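Local coordinates for EtuB protein (Clostridium kluyveri DSM 555, PDB 3IO0) that probably forms, as a trimer of tandem-domain subunits, part of the protein shell of a bacterial microcompartment associated with ethanol utilisation, at residues 149-163 and 204-218. Residues are numbered along the deposited sequence; the frame is centred on the assembly and turned at random.
Sequences MHAAPAGVGMIVADT and LTAARKAGLSILRSM
Both methyls of Val-160 face the carbonyl oxygen of Ala-207. CG1, anti to the backbone N (chi1 176°), meets Ala-207 CB at 3.7 Å, while Val-160 CG2 rests on the bare backbone of Gly-211, 3.6 Å from its CA. With only an alanine and a glycine facing the valine, the CA atoms of Val-160 and Ala-207 are 4.6 Å apart, and the axes of helices 154-163 and 204-217 approach to 8.1 Å, running roughly antiparallel at 152°. One turn earlier in its helix, Val-156 lies across Leu-215 at about a right angle, its CG2 reaching Leu-215 CD1 at 3.8 Å and also touching the sulfur of Met-218, whose chain is bent at chi3. Ile-159 and Ile-214 likewise meet crosswise, branch against chain, with CG2 of Ile-159 3.8 Å from CG1 of Ile-214. Thr-163 sets its OG1 against the methyl of Ala-210 (3.6 Å), beside the backbone of Ala-207. Where the strand comes in, Met-149 turns its CE onto Leu-204 CD1 at 3.7 Å and lays its sulfur near Ala-207 CB. The packing is largely apolar and mostly buried, with the Thr-163 hydroxyl at its partly exposed end. Leu-122, from strand 120-127, touches Val-160 from the sheet, and Val-16 of a neighbouring subunit packs on Met-218. Strand 149-152 runs almost parallel to helix 204-217, and the chain passes into helix 154-163 through Pro-153, which follows a cis peptide bond. This antiparallel helix pair packed on one face of an antiparallel sheet is characteristic of the BMC shell-protein fold, here in the second of the tandem, circularly permuted domains.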
ATOM      1  N   MET A 149       3.702  13.884  14.371  1.00 49.81           N
ATOM      2  CA  MET A 149       3.903  14.717  13.197  1.00 49.80           C
ATOM      3  C   MET A 149       3.979  13.848  11.976  1.00 49.74           C
ATOM      4  O   MET A 149       4.650  12.811  12.000  1.00 50.17           O
ATOM      5  CB  MET A 149       5.274  15.360  13.273  1.00 50.01           C
ATOM      6  CG  MET A 149       5.333  16.708  13.879  1.00 50.39           C
ATOM      7  SD  MET A 149       7.005  16.889  14.493  1.00 49.90           S
ATOM      8  CE  MET A 149       6.773  16.187  16.117  1.00 49.69           C
ATOM      9  N   HIS A 150       3.343  14.289  10.896  1.00 49.04           N
ATOM     10  CA  HIS A 150       3.690  13.794   9.581  1.00 48.57           C
ATOM     11  C   HIS A 150       3.118  14.685   8.506  1.00 48.36           C
ATOM     12  O   HIS A 150       2.184  15.450   8.749  1.00 48.47           O
ATOM     13  CB  HIS A 150       3.247  12.345   9.386  1.00 48.68           C
ATOM     14  CG  HIS A 150       1.776  12.149   9.502  1.00 49.22           C
ATOM     15  ND1 HIS A 150       0.905  12.442   8.475  1.00 50.79           N
ATOM     16  CD2 HIS A 150       1.016  11.694  10.521  1.00 50.14           C
ATOM     17  CE1 HIS A 150      -0.331  12.176   8.859  1.00 51.13           C
ATOM     18  NE2 HIS A 150      -0.291  11.727  10.100  1.00 51.13           N
ATOM     19  N   ALA A 151       3.711  14.603   7.322  1.00 48.00           N
ATOM     20  CA  ALA A 151       3.182  15.270   6.146  1.00 47.61           C
ATOM     21  C   ALA A 151       3.507  14.457   4.890  1.00 47.49           C
ATOM     22  O   ALA A 151       4.494  13.697   4.859  1.00 47.39           O
ATOM     23  CB  ALA A 151       3.728  16.670   6.043  1.00 47.40           C
ATOM     24  N   ALA A 152       2.652  14.600   3.878  1.00 46.90           N
ATOM     25  CA  ALA A 152       2.835  13.959   2.590  1.00 46.39           C
ATOM     26  C   ALA A 152       2.845  15.054   1.549  1.00 46.34           C
ATOM     27  O   ALA A 152       2.080  16.004   1.662  1.00 46.59           O
ATOM     28  CB  ALA A 152       1.710  12.991   2.312  1.00 46.24           C
ATOM     29  N   PRO A 153       3.702  14.932   0.524  1.00 46.21           N
ATOM     30  CA  PRO A 153       4.654  13.854   0.317  1.00 46.19           C
ATOM     31  C   PRO A 153       5.749  13.919   1.355  1.00 46.36           C
ATOM     32  O   PRO A 153       5.965  14.976   1.968  1.00 46.56           O
ATOM     33  CB  PRO A 153       5.222  14.150  -1.070  1.00 46.25           C
ATOM     34  CG  PRO A 153       5.057  15.598  -1.236  1.00 46.38           C
ATOM     35  CD  PRO A 153       3.767  15.924  -0.559  1.00 46.21           C
ATOM     36  N   ALA A 154       6.437  12.794   1.536  1.00 46.39           N
ATOM     37  CA  ALA A 154       7.382  12.610   2.639  1.00 46.29           C
ATOM     38  C   ALA A 154       8.348  13.783   2.847  1.00 46.14           C
ATOM     39  O   ALA A 154       8.745  14.065   3.976  1.00 46.18           O
ATOM     40  CB  ALA A 154       8.143  11.309   2.464  1.00 46.36           C
ATOM     41  N   GLY A 155       8.717  14.465   1.771  1.00 45.76           N
ATOM     42  CA  GLY A 155       9.680  15.547   1.880  1.00 46.21           C
ATOM     43  C   GLY A 155       9.254  16.618   2.872  1.00 46.50           C
ATOM     44  O   GLY A 155      10.051  17.074   3.706  1.00 46.50           O
ATOM     45  N   VAL A 156       7.985  17.011   2.772  1.00 46.45           N
ATOM     46  CA  VAL A 156       7.379  17.975   3.677  1.00 46.26           C
ATOM     47  C   VAL A 156       7.485  17.454   5.103  1.00 46.06           C
ATOM     48  O   VAL A 156       7.811  18.201   6.023  1.00 46.12           O
ATOM     49  CB  VAL A 156       5.909  18.200   3.320  1.00 46.39           C
ATOM     50  CG1 VAL A 156       5.368  19.428   4.039  1.00 46.48           C
ATOM     51  CG2 VAL A 156       5.750  18.360   1.809  1.00 46.64           C
ATOM     52  N   GLY A 157       7.231  16.160   5.265  1.00 45.74           N
ATOM     53  CA  GLY A 157       7.431  15.477   6.531  1.00 45.46           C
ATOM     54  C   GLY A 157       8.790  15.710   7.158  1.00 45.45           C
ATOM     55  O   GLY A 157       8.861  15.905   8.368  1.00 45.38           O
ATOM     56  N   MET A 158       9.863  15.688   6.356  1.00 45.57           N
ATOM     57  CA  MET A 158      11.227  15.964   6.865  1.00 45.77           C
ATOM     58  C   MET A 158      11.340  17.356   7.456  1.00 45.83           C
ATOM     59  O   MET A 158      11.813  17.520   8.579  1.00 45.88           O
ATOM     60  CB  MET A 158      12.304  15.843   5.785  1.00 45.71           C
ATOM     61  CG  MET A 158      13.140  14.561   5.794  1.00 46.84           C
ATOM     62  SD  MET A 158      13.923  14.013   7.327  1.00 46.73           S
ATOM     63  CE  MET A 158      14.456  15.571   7.986  1.00 49.32           C
ATOM     64  N   ILE A 159      10.909  18.353   6.685  1.00 45.76           N
ATOM     65  CA  ILE A 159      10.979  19.750   7.095  1.00 45.82           C
ATOM     66  C   ILE A 159      10.257  19.948   8.429  1.00 46.04           C
ATOM     67  O   ILE A 159      10.807  20.558   9.366  1.00 46.29           O
ATOM     68  CB  ILE A 159      10.365  20.658   6.021  1.00 45.71           C
ATOM     69  CG1 ILE A 159      11.036  20.420   4.661  1.00 45.94           C
ATOM     70  CG2 ILE A 159      10.442  22.109   6.429  1.00 45.65           C
ATOM     71  CD1 ILE A 159      12.476  20.878   4.556  1.00 45.20           C
ATOM     72  N   VAL A 160       9.036  19.414   8.501  1.00 45.79           N
ATOM     73  CA  VAL A 160       8.255  19.366   9.725  1.00 45.62           C
ATOM     74  C   VAL A 160       9.089  18.725  10.838  1.00 46.12           C
ATOM     75  O   VAL A 160       9.396  19.368  11.847  1.00 46.09           O
ATOM     76  CB  VAL A 160       6.948  18.577   9.493  1.00 45.41           C
ATOM     77  CG1 VAL A 160       6.145  18.425  10.772  1.00 45.15           C
ATOM     78  CG2 VAL A 160       6.119  19.252   8.453  1.00 45.05           C
ATOM     79  N   ALA A 161       9.489  17.474  10.623  1.00 46.65           N
ATOM     80  CA  ALA A 161      10.208  16.693  11.627  1.00 47.45           C
ATOM     81  C   ALA A 161      11.447  17.410  12.155  1.00 48.12           C
ATOM     82  O   ALA A 161      11.659  17.511  13.365  1.00 48.15           O
ATOM     83  CB  ALA A 161      10.586  15.349  11.059  1.00 47.22           C
ATOM     84  N   ASP A 162      12.261  17.899  11.231  1.00 49.10           N
ATOM     85  CA  ASP A 162      13.500  18.560  11.578  1.00 50.18           C
ATOM     86  C   ASP A 162      13.255  19.858  12.365  1.00 50.67           C
ATOM     87  O   ASP A 162      13.886  20.061  13.411  1.00 50.76           O
ATOM     88  CB  ASP A 162      14.350  18.786  10.321  1.00 50.35           C
ATOM     89  CG  ASP A 162      15.522  19.722  10.555  1.00 51.35           C
ATOM     90  OD1 ASP A 162      16.496  19.304  11.233  1.00 52.03           O
ATOM     91  OD2 ASP A 162      15.464  20.872  10.042  1.00 52.02           O
ATOM     92  N   THR A 163      12.335  20.717  11.910  1.00 51.10           N
ATOM     93  CA  THR A 163      12.145  21.986  12.635  1.00 51.79           C
ATOM     94  C   THR A 163      11.514  21.774  14.012  1.00 51.97           C
ATOM     95  O   THR A 163      11.739  22.562  14.930  1.00 52.06           O
ATOM     96  CB  THR A 163      11.412  23.132  11.843  1.00 51.80           C
ATOM     97  OG1 THR A 163       9.998  22.976  11.937  1.00 51.98           O
ATOM     98  CG2 THR A 163      11.863  23.232  10.367  1.00 52.08           C
ATOM     99  N   LEU A 204       5.627  21.243  18.250  1.00 53.43           N
ATOM    100  CA  LEU A 204       4.467  20.944  17.430  1.00 53.06           C
ATOM    101  C   LEU A 204       4.022  22.149  16.606  1.00 52.97           C
ATOM    102  O   LEU A 204       3.666  22.007  15.435  1.00 52.76           O
ATOM    103  CB  LEU A 204       3.330  20.461  18.324  1.00 52.92           C
ATOM    104  CG  LEU A 204       3.032  18.967  18.483  1.00 52.95           C
ATOM    105  CD1 LEU A 204       4.056  18.048  17.839  1.00 52.71           C
ATOM    106  CD2 LEU A 204       2.832  18.620  19.949  1.00 53.32           C
ATOM    107  N   THR A 205       4.067  23.334  17.212  1.00 52.99           N
ATOM    108  CA  THR A 205       3.509  24.523  16.582  1.00 53.17           C
ATOM    109  C   THR A 205       4.403  25.044  15.479  1.00 53.10           C
ATOM    110  O   THR A 205       3.905  25.451  14.415  1.00 53.32           O
ATOM    111  CB  THR A 205       3.243  25.650  17.583  1.00 53.19           C
ATOM    112  OG1 THR A 205       2.641  25.100  18.751  1.00 53.48           O
ATOM    113  CG2 THR A 205       2.293  26.684  16.977  1.00 53.15           C
ATOM    114  N   ALA A 206       5.709  25.041  15.741  1.00 52.67           N
ATOM    115  CA  ALA A 206       6.680  25.451  14.741  1.00 52.50           C
ATOM    116  C   ALA A 206       6.605  24.489  13.562  1.00 52.42           C
ATOM    117  O   ALA A 206       6.629  24.907  12.400  1.00 52.30           O
ATOM    118  CB  ALA A 206       8.070  25.472  15.328  1.00 52.44           C
ATOM    119  N   ALA A 207       6.483  23.201  13.886  1.00 52.37           N
ATOM    120  CA  ALA A 207       6.423  22.141  12.893  1.00 52.19           C
ATOM    121  C   ALA A 207       5.203  22.310  12.002  1.00 52.32           C
ATOM    122  O   ALA A 207       5.333  22.288  10.776  1.00 52.31           O
ATOM    123  CB  ALA A 207       6.428  20.790  13.566  1.00 52.03           C
ATOM    124  N   ARG A 208       4.035  22.509  12.619  1.00 52.57           N
ATOM    125  CA  ARG A 208       2.797  22.799  11.892  1.00 52.85           C
ATOM    126  C   ARG A 208       2.969  24.017  10.977  1.00 53.30           C
ATOM    127  O   ARG A 208       2.566  23.995   9.806  1.00 53.24           O
ATOM    128  CB  ARG A 208       1.632  23.038  12.853  1.00 52.55           C
ATOM    129  CG  ARG A 208       0.274  22.982  12.154  1.00 52.93           C
ATOM    130  CD  ARG A 208      -0.681  24.101  12.578  1.00 53.97           C
ATOM    131  NE  ARG A 208      -1.378  23.809  13.831  1.00 54.62           N
ATOM    132  CZ  ARG A 208      -1.109  24.387  14.999  1.00 55.17           C
ATOM    133  NH1 ARG A 208      -0.158  25.312  15.093  1.00 56.23           N
ATOM    134  NH2 ARG A 208      -1.798  24.041  16.077  1.00 55.59           N
ATOM    135  N   LYS A 209       3.575  25.073  11.519  1.00 53.78           N
ATOM    136  CA  LYS A 209       3.806  26.294  10.760  1.00 54.36           C
ATOM    137  C   LYS A 209       4.664  26.008   9.520  1.00 54.19           C
ATOM    138  O   LYS A 209       4.276  26.347   8.391  1.00 54.32           O
ATOM    139  CB  LYS A 209       4.452  27.357  11.646  1.00 54.53           C
ATOM    140  CG  LYS A 209       4.480  28.732  11.015  1.00 56.69           C
ATOM    141  CD  LYS A 209       5.235  29.742  11.878  1.00 60.12           C
ATOM    142  CE  LYS A 209       5.491  31.033  11.091  1.00 62.08           C
ATOM    143  NZ  LYS A 209       6.519  31.894  11.739  1.00 63.04           N
ATOM    144  N   ALA A 210       5.807  25.358   9.746  1.00 53.87           N
ATOM    145  CA  ALA A 210       6.742  24.984   8.687  1.00 53.30           C
ATOM    146  C   ALA A 210       6.069  24.140   7.607  1.00 53.13           C
ATOM    147  O   ALA A 210       6.231  24.413   6.414  1.00 53.39           O
ATOM    148  CB  ALA A 210       7.932  24.244   9.273  1.00 52.98           C
ATOM    149  N   GLY A 211       5.310  23.127   8.025  1.00 52.64           N
ATOM    150  CA  GLY A 211       4.621  22.248   7.087  1.00 52.38           C
ATOM    151  C   GLY A 211       3.730  23.014   6.124  1.00 52.36           C
ATOM    152  O   GLY A 211       3.872  22.895   4.889  1.00 52.20           O
ATOM    153  N   LEU A 212       2.826  23.812   6.702  1.00 52.06           N
ATOM    154  CA  LEU A 212       1.893  24.647   5.947  1.00 51.63           C
ATOM    155  C   LEU A 212       2.635  25.594   5.003  1.00 51.42           C
ATOM    156  O   LEU A 212       2.259  25.745   3.837  1.00 51.08           O
ATOM    157  CB  LEU A 212       1.016  25.449   6.899  1.00 51.64           C
ATOM    158  CG  LEU A 212       0.071  24.736   7.861  1.00 51.75           C
ATOM    159  CD1 LEU A 212      -0.555  25.751   8.806  1.00 52.09           C
ATOM    160  CD2 LEU A 212      -1.004  23.974   7.117  1.00 51.93           C
ATOM    161  N   SER A 213       3.696  26.213   5.521  1.00 51.16           N
ATOM    162  CA  SER A 213       4.560  27.080   4.732  1.00 51.06           C
ATOM    163  C   SER A 213       4.991  26.388   3.432  1.00 51.19           C
ATOM    164  O   SER A 213       4.763  26.925   2.336  1.00 51.23           O
ATOM    165  CB  SER A 213       5.764  27.523   5.568  1.00 50.80           C
ATOM    166  OG  SER A 213       6.732  28.186   4.781  1.00 50.79           O
ATOM    167  N   ILE A 214       5.573  25.189   3.565  1.00 51.12           N
ATOM    168  CA  ILE A 214       6.095  24.422   2.429  1.00 50.90           C
ATOM    169  C   ILE A 214       4.980  24.015   1.475  1.00 51.26           C
ATOM    170  O   ILE A 214       5.094  24.184   0.259  1.00 51.12           O
ATOM    171  CB  ILE A 214       6.854  23.152   2.883  1.00 50.65           C
ATOM    172  CG1 ILE A 214       8.054  23.511   3.759  1.00 50.24           C
ATOM    173  CG2 ILE A 214       7.290  22.318   1.678  1.00 49.85           C
ATOM    174  CD1 ILE A 214       9.207  24.143   3.013  1.00 50.05           C
ATOM    175  N   LEU A 215       3.901  23.474   2.032  1.00 51.59           N
ATOM    176  CA  LEU A 215       2.768  23.061   1.223  1.00 51.91           C
ATOM    177  C   LEU A 215       2.264  24.218   0.369  1.00 52.42           C
ATOM    178  O   LEU A 215       1.968  24.037  -0.810  1.00 52.20           O
ATOM    179  CB  LEU A 215       1.661  22.519   2.116  1.00 51.81           C
ATOM    180  CG  LEU A 215       1.399  21.017   2.199  1.00 51.31           C
ATOM    181  CD1 LEU A 215       2.418  20.172   1.457  1.00 50.38           C
ATOM    182  CD2 LEU A 215       1.318  20.630   3.660  1.00 51.33           C
ATOM    183  N   ARG A 216       2.196  25.405   0.973  1.00 53.07           N
ATOM    184  CA  ARG A 216       1.779  26.619   0.272  1.00 53.59           C
ATOM    185  C   ARG A 216       2.766  27.004  -0.815  1.00 53.73           C
ATOM    186  O   ARG A 216       2.342  27.282  -1.941  1.00 53.92           O
ATOM    187  CB  ARG A 216       1.573  27.783   1.242  1.00 53.86           C
ATOM    188  CG  ARG A 216       0.403  27.561   2.173  1.00 54.26           C
ATOM    189  CD  ARG A 216      -0.376  28.827   2.468  1.00 54.58           C
ATOM    190  NE  ARG A 216      -1.486  28.541   3.381  1.00 54.68           N
ATOM    191  CZ  ARG A 216      -1.357  28.442   4.705  1.00 54.06           C
ATOM    192  NH1 ARG A 216      -0.167  28.610   5.285  1.00 53.14           N
ATOM    193  NH2 ARG A 216      -2.418  28.176   5.451  1.00 53.48           N
ATOM    194  N   SER A 217       4.066  27.002  -0.487  1.00 53.66           N
ATOM    195  CA  SER A 217       5.129  27.203  -1.486  1.00 53.56           C
ATOM    196  C   SER A 217       4.941  26.285  -2.684  1.00 53.76           C
ATOM    197  O   SER A 217       5.320  26.643  -3.792  1.00 53.94           O
ATOM    198  CB  SER A 217       6.514  26.945  -0.905  1.00 53.29           C
ATOM    199  OG  SER A 217       6.874  27.868   0.096  1.00 53.46           O
ATOM    200  N   MET A 218       4.361  25.103  -2.457  1.00 54.12           N
ATOM    201  CA  MET A 218       4.089  24.133  -3.524  1.00 54.26           C
ATOM    202  C   MET A 218       2.802  24.440  -4.285  1.00 54.75           C
ATOM    203  O   MET A 218       2.354  23.620  -5.082  1.00 54.66           O
ATOM    204  CB  MET A 218       3.983  22.716  -2.964  1.00 54.16           C
ATOM    205  CG  MET A 218       5.197  22.200  -2.237  1.00 53.80           C
ATOM    206  SD  MET A 218       4.921  20.596  -1.426  1.00 53.91           S
ATOM    207  CE  MET A 218       4.476  19.547  -2.813  1.00 51.73           C
TER